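Local coordinates for protein myosin-I heavy chain (PDB 5EJR) that is an actin-based motor with ATPase activity that acts in early phagocytosis and adhesion, represented here by its C-terminal MyTH4-FERM tail region, at residues T337-N340 with E341-S345; K384-I387 with S388-S392; I170-C173 with I174-L177. One frame throughout, in Å; residues are numbered along the deposited sequence.

Interaction 1 (T337-N340 with E341-S345)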
loop_
_atom_site.group_PDB
_atom_site.type_symbol
_atom_site.label_atom_id
_atom_site.label_comp_id
_atom_site.label_asym_id
_atom_site.label_seq_id
_atom_site.Cartn_x
_atom_site.Cartn_y
_atom_site.Cartn_z
ATOM N N THR A 337 18.482 -12.847 -19.774
ATOM C CA THR A 337 19.179 -12.808 -21.064
ATOM C C THR A 337 20.693 -13.161 -20.975
ATOM O O THR A 337 21.385 -13.069 -21.994
ATOM C CB THR A 337 18.902 -11.477 -21.780
ATOM O OG1 THR A 337 19.055 -10.392 -20.861
ATOM C CG2 THR A 337 17.492 -11.432 -22.389
ATOM N N ASN A 338 21.183 -13.685 -19.818
ATOM C CA ASN A 338 22.580 -14.150 -19.717
ATOM C C ASN A 338 22.648 -15.576 -20.305
ATOM O O ASN A 338 23.233 -16.507 -19.737
ATOM C CB ASN A 338 23.105 -14.112 -18.259
ATOM C CG ASN A 338 24.594 -14.412 -18.141
ATOM O OD1 ASN A 338 25.382 -14.205 -19.079
ATOM N ND2 ASN A 338 25.013 -14.948 -17.002
ATOM N N VAL A 339 22.044 -15.740 -21.457
ATOM C CA VAL A 339 21.901 -17.052 -22.061
ATOM C C VAL A 339 22.282 -17.013 -23.544
ATOM O O VAL A 339 21.955 -16.047 -24.233
ATOM C CB VAL A 339 20.421 -17.447 -21.744
ATOM C CG1 VAL A 339 19.413 -16.872 -22.732
ATOM C CG2 VAL A 339 20.230 -18.927 -21.522
ATOM N N ASN A 340 23.061 -18.002 -24.013
ATOM C CA ASN A 340 23.416 -18.039 -25.424
ATOM C C ASN A 340 22.282 -18.741 -26.223
ATOM O O ASN A 340 21.334 -19.244 -25.613
ATOM C CB ASN A 340 24.814 -18.637 -25.651
ATOM C CG ASN A 340 24.944 -20.144 -25.562
ATOM O OD1 ASN A 340 24.023 -20.864 -25.179
ATOM N ND2 ASN A 340 26.105 -20.660 -25.955
ATOM N N GLU A 341 22.375 -18.769 -27.563
ATOM C CA GLU A 341 21.359 -19.373 -28.441
ATOM C C GLU A 341 21.147 -20.881 -28.205
ATOM O O GLU A 341 20.007 -21.340 -28.247
ATOM C CB GLU A 341 21.653 -19.069 -29.907
ATOM C CG GLU A 341 21.463 -17.583 -30.209
ATOM C CD GLU A 341 22.098 -17.033 -31.476
ATOM O OE1 GLU A 341 22.825 -17.788 -32.163
ATOM O OE2 GLU A 341 21.851 -15.846 -31.794
ATOM N N LYS A 342 22.222 -21.634 -27.945
ATOM C CA LYS A 342 22.134 -23.074 -27.630
ATOM C C LYS A 342 21.351 -23.274 -26.315
ATOM O O LYS A 342 20.410 -24.050 -26.301
ATOM C CB LYS A 342 23.521 -23.733 -27.549
ATOM C CG LYS A 342 23.417 -25.262 -27.461
ATOM C CD LYS A 342 24.758 -25.953 -27.303
ATOM C CE LYS A 342 24.612 -27.461 -27.276
ATOM N NZ LYS A 342 24.208 -27.967 -25.937
ATOM N N ASP A 343 21.687 -22.527 -25.249
ATOM C CA ASP A 343 20.979 -22.590 -23.968
ATOM C C ASP A 343 19.517 -22.222 -24.134
ATOM O O ASP A 343 18.657 -22.852 -23.507
ATOM C CB ASP A 343 21.620 -21.642 -22.933
ATOM C CG ASP A 343 23.054 -21.983 -22.546
ATOM O OD1 ASP A 343 23.458 -23.158 -22.729
ATOM O OD2 ASP A 343 23.773 -21.072 -22.057
ATOM N N SER A 344 19.220 -21.202 -24.985
ATOM C CA SER A 344 17.826 -20.778 -25.180
ATOM C C SER A 344 17.030 -21.842 -25.903
ATOM O O SER A 344 15.843 -22.008 -25.626
ATOM C CB SER A 344 17.752 -19.465 -25.958
ATOM O OG SER A 344 18.272 -18.383 -25.202
ATOM N N SER A 345 17.659 -22.501 -26.878
ATOM C CA SER A 345 17.070 -23.592 -27.677
ATOM C C SER A 345 16.784 -24.788 -26.767
ATOM O O SER A 345 15.790 -25.471 -26.956
ATOM C CB SER A 345 18.047 -24.008 -28.775
ATOM O OG SER A 345 18.018 -23.024 -29.795
HETATM O O HOH W 1 19.953 -16.482 -26.631
#
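N340 turns its amide back over the first turn of helix 341-355 because CG lies between the backbone N and the carbonyl carbon (chi1 77°), which sets OD1 in front of the backbone N-H of D343. N340 is the N-cap residue of the helix, and this is its capping bond: D343 N to N340 OD1 is 2.9 Å, with an N-H...O angle of 169°, and the donor lies nearly along the C=O axis of the amide. The backbone of N340 starts the regular helical pattern as well, since N340 O accepts from S344 N at 2.9 Å.

Crowding accompanies the cap. The D343 side chain crosses that of N340 at about a right angle, its carboxylate 43° from the amide plane, and D343 OD2 comes to 3.1 Å from N340 OD1 although both are acceptors. The salt bridge from D343 OD2 to K416 would probably offset part of that unfavourable pairing.

V339, just before the cap, lays its two methyls against the same turn. Its CG2 is 3.4 Å from D343 CB, and CG1 approaches S344 OG closely. Water 1 ties the pair together, donating to V339 O at 3.2 Å and hydrogen-bonding S344 OG at 2.9 Å. Further on, E341 O is gripped twice by S345, from opposite faces of its plane, by the backbone N and by OG, the latter at 3.0 Å.

The arrangement ends the loop that follows helix 317-332 and begins helix 341-355 in the helical part of the FERM region. V339 and S344 rest on W331 of helix 317-332 and I377 of helix 375-378, whereas E341 bonds S380 and Q381 and leans on helix 383-394.

Interaction 2 (K384-I387 with S388-S392)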
loop_
_atom_site.group_PDB
_atom_site.type_symbol
_atom_site.label_atom_id
_atom_site.label_comp_id
_atom_site.label_asym_id
_atom_site.label_seq_id
_atom_site.Cartn_x
_atom_site.Cartn_y
_atom_site.Cartn_z
ATOM N N LYS A 384 13.133 -19.080 -38.423
ATOM C CA LYS A 384 13.403 -20.308 -39.164
ATOM C C LYS A 384 14.679 -20.962 -38.657
ATOM O O LYS A 384 14.750 -22.187 -38.607
ATOM C CB LYS A 384 13.538 -20.017 -40.669
ATOM C CG LYS A 384 12.212 -19.849 -41.388
ATOM C CD LYS A 384 12.513 -19.397 -42.831
ATOM C CE LYS A 384 11.284 -19.174 -43.672
ATOM N NZ LYS A 384 11.648 -18.765 -45.056
ATOM N N VAL A 385 15.669 -20.162 -38.231
ATOM C CA VAL A 385 16.921 -20.688 -37.659
ATOM C C VAL A 385 16.619 -21.228 -36.229
ATOM O O VAL A 385 17.119 -22.277 -35.841
ATOM C CB VAL A 385 18.081 -19.651 -37.682
ATOM C CG1 VAL A 385 19.338 -20.211 -37.003
ATOM C CG2 VAL A 385 18.391 -19.190 -39.112
ATOM N N TRP A 386 15.768 -20.533 -35.483
ATOM C CA TRP A 386 15.352 -20.990 -34.156
ATOM C C TRP A 386 14.626 -22.333 -34.245
ATOM O O TRP A 386 14.929 -23.232 -33.479
ATOM C CB TRP A 386 14.463 -19.951 -33.486
ATOM C CG TRP A 386 15.246 -18.831 -32.901
ATOM C CD1 TRP A 386 15.257 -17.529 -33.317
ATOM C CD2 TRP A 386 16.088 -18.894 -31.744
ATOM N NE1 TRP A 386 16.010 -16.772 -32.463
ATOM C CE2 TRP A 386 16.560 -17.586 -31.504
ATOM C CE3 TRP A 386 16.450 -19.924 -30.856
ATOM C CZ2 TRP A 386 17.429 -17.284 -30.449
ATOM C CZ3 TRP A 386 17.291 -19.619 -29.783
ATOM C CH2 TRP A 386 17.763 -18.315 -29.584
ATOM N N ILE A 387 13.713 -22.494 -35.228
ATOM C CA ILE A 387 13.003 -23.758 -35.440
ATOM C C ILE A 387 14.016 -24.908 -35.600
ATOM O O ILE A 387 13.916 -25.915 -34.906
ATOM C CB ILE A 387 12.055 -23.646 -36.670
ATOM C CG1 ILE A 387 10.824 -22.790 -36.299
ATOM C CG2 ILE A 387 11.649 -25.055 -37.153
ATOM C CD1 ILE A 387 9.879 -22.334 -37.581
ATOM N N SER A 388 15.004 -24.717 -36.484
ATOM C CA SER A 388 16.065 -25.678 -36.747
ATOM C C SER A 388 16.903 -25.991 -35.471
ATOM O O SER A 388 17.182 -27.158 -35.208
ATOM C CB SER A 388 16.974 -25.148 -37.850
ATOM O OG SER A 388 17.882 -26.167 -38.225
ATOM N N MET A 389 17.296 -24.961 -34.697
ATOM C CA MET A 389 18.097 -25.150 -33.475
ATOM C C MET A 389 17.282 -25.876 -32.382
ATOM O O MET A 389 17.804 -26.732 -31.685
ATOM C CB MET A 389 18.641 -23.811 -32.958
ATOM C CG MET A 389 19.766 -23.267 -33.797
ATOM S SD MET A 389 20.400 -21.717 -33.135
ATOM C CE MET A 389 21.491 -22.367 -31.832
ATOM N N ILE A 390 16.007 -25.523 -32.245
ATOM C CA ILE A 390 15.092 -26.127 -31.285
ATOM C C ILE A 390 14.822 -27.595 -31.693
ATOM O O ILE A 390 14.898 -28.498 -30.848
ATOM C CB ILE A 390 13.835 -25.256 -31.111
ATOM C CG1 ILE A 390 14.211 -23.943 -30.401
ATOM C CG2 ILE A 390 12.746 -25.978 -30.348
ATOM C CD1 ILE A 390 13.225 -22.813 -30.580
ATOM N N GLU A 391 14.589 -27.840 -33.013
ATOM C CA GLU A 391 14.402 -29.197 -33.515
ATOM C C GLU A 391 15.614 -30.091 -33.127
ATOM O O GLU A 391 15.424 -31.214 -32.648
ATOM C CB GLU A 391 14.165 -29.142 -35.041
ATOM C CG GLU A 391 14.086 -30.479 -35.731
ATOM C CD GLU A 391 13.843 -30.244 -37.208
ATOM O OE1 GLU A 391 14.815 -29.863 -37.890
ATOM O OE2 GLU A 391 12.669 -30.262 -37.641
ATOM N N SER A 392 16.825 -29.566 -33.241
ATOM C CA SER A 392 18.036 -30.300 -32.852
ATOM C C SER A 392 18.081 -30.664 -31.336
ATOM O O SER A 392 18.460 -31.779 -30.988
ATOM C CB SER A 392 19.290 -29.550 -33.286
ATOM O OG SER A 392 19.426 -29.590 -34.697
#
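M389 SD stands above the six-membered ring of W386, three residues earlier on helix 383-394 of the central helical FERM lobe, in a Met-aromatic contact made at a distance: the sulfur is 5.3 Å from the ring centroid and 24° off the ring normal, hence over the face. It gets there through CG lying beside the backbone N (chi1 -74°) and a straight second torsion, and the chain bends only at chi3, beyond the sulfur. V385 CG1 also faces the sulfur, 4.3 Å from M389 SD. W386 and M389 touch S345 of helix 341-355.

On the next position of the helix, I390 folds CD1 back along the preceding turn. This methyl lies 4.3 Å from W386 CB and meets the indole obliquely, while I390 CG1 presses on W386 O at 3.2 Å. Backbone bonds hold these spacings: M389 N to V385 O is 2.9 Å and I390 N to W386 O is 2.8 Å, whereas S388 N to K384 O is weak.

W386 NE1 donates to L378 O, so the indole's polar edge is satisfied away from M389 and I390. Dispersion and weak sulfur-pi attraction should therefore dominate between these side chains, with the helix supplying the directional bonds.

Interaction 3 (I170-C173 with I174-L177)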
loop_
_atom_site.group_PDB
_atom_site.type_symbol
_atom_site.label_atom_id
_atom_site.label_comp_id
_atom_site.label_asym_id
_atom_site.label_seq_id
_atom_site.Cartn_x
_atom_site.Cartn_y
_atom_site.Cartn_z
ATOM N N ILE A 170 -22.659 7.202 14.498
ATOM C CA ILE A 170 -22.159 7.974 15.639
ATOM C C ILE A 170 -21.591 6.994 16.663
ATOM O O ILE A 170 -20.558 7.279 17.285
ATOM C CB ILE A 170 -23.239 8.911 16.254
ATOM C CG1 ILE A 170 -23.629 10.046 15.275
ATOM C CG2 ILE A 170 -22.768 9.488 17.603
ATOM C CD1 ILE A 170 -24.956 10.895 15.707
ATOM N N ALA A 171 -22.262 5.837 16.839
ATOM C CA ALA A 171 -21.781 4.815 17.766
ATOM C C ALA A 171 -20.406 4.241 17.328
ATOM O O ALA A 171 -19.613 3.888 18.204
ATOM C CB ALA A 171 -22.803 3.698 17.909
ATOM N N VAL A 172 -20.119 4.169 15.998
ATOM C CA VAL A 172 -18.811 3.663 15.529
ATOM C C VAL A 172 -17.724 4.725 15.821
ATOM O O VAL A 172 -16.638 4.354 16.275
ATOM C CB VAL A 172 -18.771 3.081 14.076
ATOM C CG1 VAL A 172 -18.971 4.137 12.995
ATOM C CG2 VAL A 172 -17.490 2.283 13.827
ATOM N N CYS A 173 -18.066 6.038 15.684
ATOM C CA CYS A 173 -17.162 7.143 16.026
ATOM C C CYS A 173 -16.750 7.032 17.476
ATOM O O CYS A 173 -15.561 7.130 17.774
ATOM C CB CYS A 173 -17.808 8.493 15.743
ATOM S SG CYS A 173 -18.119 8.807 13.996
ATOM N N ILE A 174 -17.731 6.792 18.368
ATOM C CA ILE A 174 -17.538 6.635 19.815
ATOM C C ILE A 174 -16.629 5.427 20.088
ATOM O O ILE A 174 -15.742 5.526 20.936
ATOM C CB ILE A 174 -18.915 6.526 20.548
ATOM C CG1 ILE A 174 -19.710 7.852 20.425
ATOM C CG2 ILE A 174 -18.766 6.093 22.029
ATOM C CD1 ILE A 174 -21.261 7.730 20.637
ATOM N N GLU A 175 -16.847 4.299 19.364
ATOM C CA GLU A 175 -16.039 3.076 19.505
ATOM C C GLU A 175 -14.576 3.370 19.151
ATOM O O GLU A 175 -13.675 2.996 19.903
ATOM C CB GLU A 175 -16.583 1.946 18.600
ATOM C CG GLU A 175 -15.782 0.645 18.668
ATOM C CD GLU A 175 -15.733 -0.212 17.412
ATOM O OE1 GLU A 175 -16.719 -0.217 16.639
ATOM O OE2 GLU A 175 -14.712 -0.912 17.222
ATOM N N LYS A 176 -14.355 4.058 18.021
ATOM C CA LYS A 176 -13.026 4.411 17.528
ATOM C C LYS A 176 -12.289 5.423 18.414
ATOM O O LYS A 176 -11.063 5.409 18.413
ATOM C CB LYS A 176 -13.067 4.873 16.062
ATOM C CG LYS A 176 -13.511 3.814 15.049
ATOM C CD LYS A 176 -12.672 2.525 15.118
ATOM C CE LYS A 176 -13.201 1.434 14.226
ATOM N NZ LYS A 176 -13.053 0.099 14.860
ATOM N N LEU A 177 -13.004 6.288 19.162
ATOM C CA LEU A 177 -12.358 7.251 20.065
ATOM C C LEU A 177 -12.039 6.553 21.378
ATOM O O LEU A 177 -11.060 6.893 22.038
ATOM C CB LEU A 177 -13.231 8.497 20.305
ATOM C CG LEU A 177 -13.474 9.408 19.092
ATOM C CD1 LEU A 177 -14.688 10.269 19.306
ATOM C CD2 LEU A 177 -12.256 10.295 18.788
#
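I170 and I174 meet one turn apart on helix 164-178 of the MyTH4 domain, in an i to i+4 pairing of branched side chains. Their side chains cross obliquely: the branch methyl CG2 of I170 meets the terminal methyl CD1 of I174 at 3.8 Å, while the ethyl arm of I170 leads away. The ethyl arm of I174 runs back toward the N-terminal side, with CG1 beside the backbone N (chi1 -65°), so that it also lies against the backbone carbonyl of I170: I174 CG1 is 3.3 Å from I170 O. That oxygen accepts from I174 N at 3.1 Å.

V172 and E175 form the second pair, likewise at a slant. V172 CG2 approaches the carboxylate at OE1, 3.8 Å away, a van der Waals touch without a polar bond. The aliphatic part of K176 follows the same turn, its CG 3.4 Å from V172 O, and a bend at chi2 (-55°) helps bring the amino end round toward its neighbour E175.

Two sides of the helix are distinguished by their partners. I170 touches F128 and C173 touches I131 of helix 121-137, where K176 also touches S135 and I136; I174 and L177 pack on L152 of helix 142-159, while E175 is exposed. K176 NZ forms a salt bridge with E175 OE2 at 3.1 Å, reaching the oxygen from above the carboxylate plane, 61° out of it.

Interaction 3 comes first along the chain, in the MyTH4 domain, and interactions 1 and 2 follow in series in the FERM region. Each is a local contact within one continuous stretch, between residues about a turn apart, so none closes a long loop, and none nests in or crosses another. Interaction 3 lies about 62 Å from interaction 1 and 69 Å from interaction 2, centre to centre, on the opposite side of the chain's centre. Interactions 1 and 2 do meet: their centres are about 13 Å apart, and S345 OG packs at 3.3 Å from M389 CB. The start of helix 341-355 is thereby tied to helix 383-394, with the W386 ring lying against 341-345.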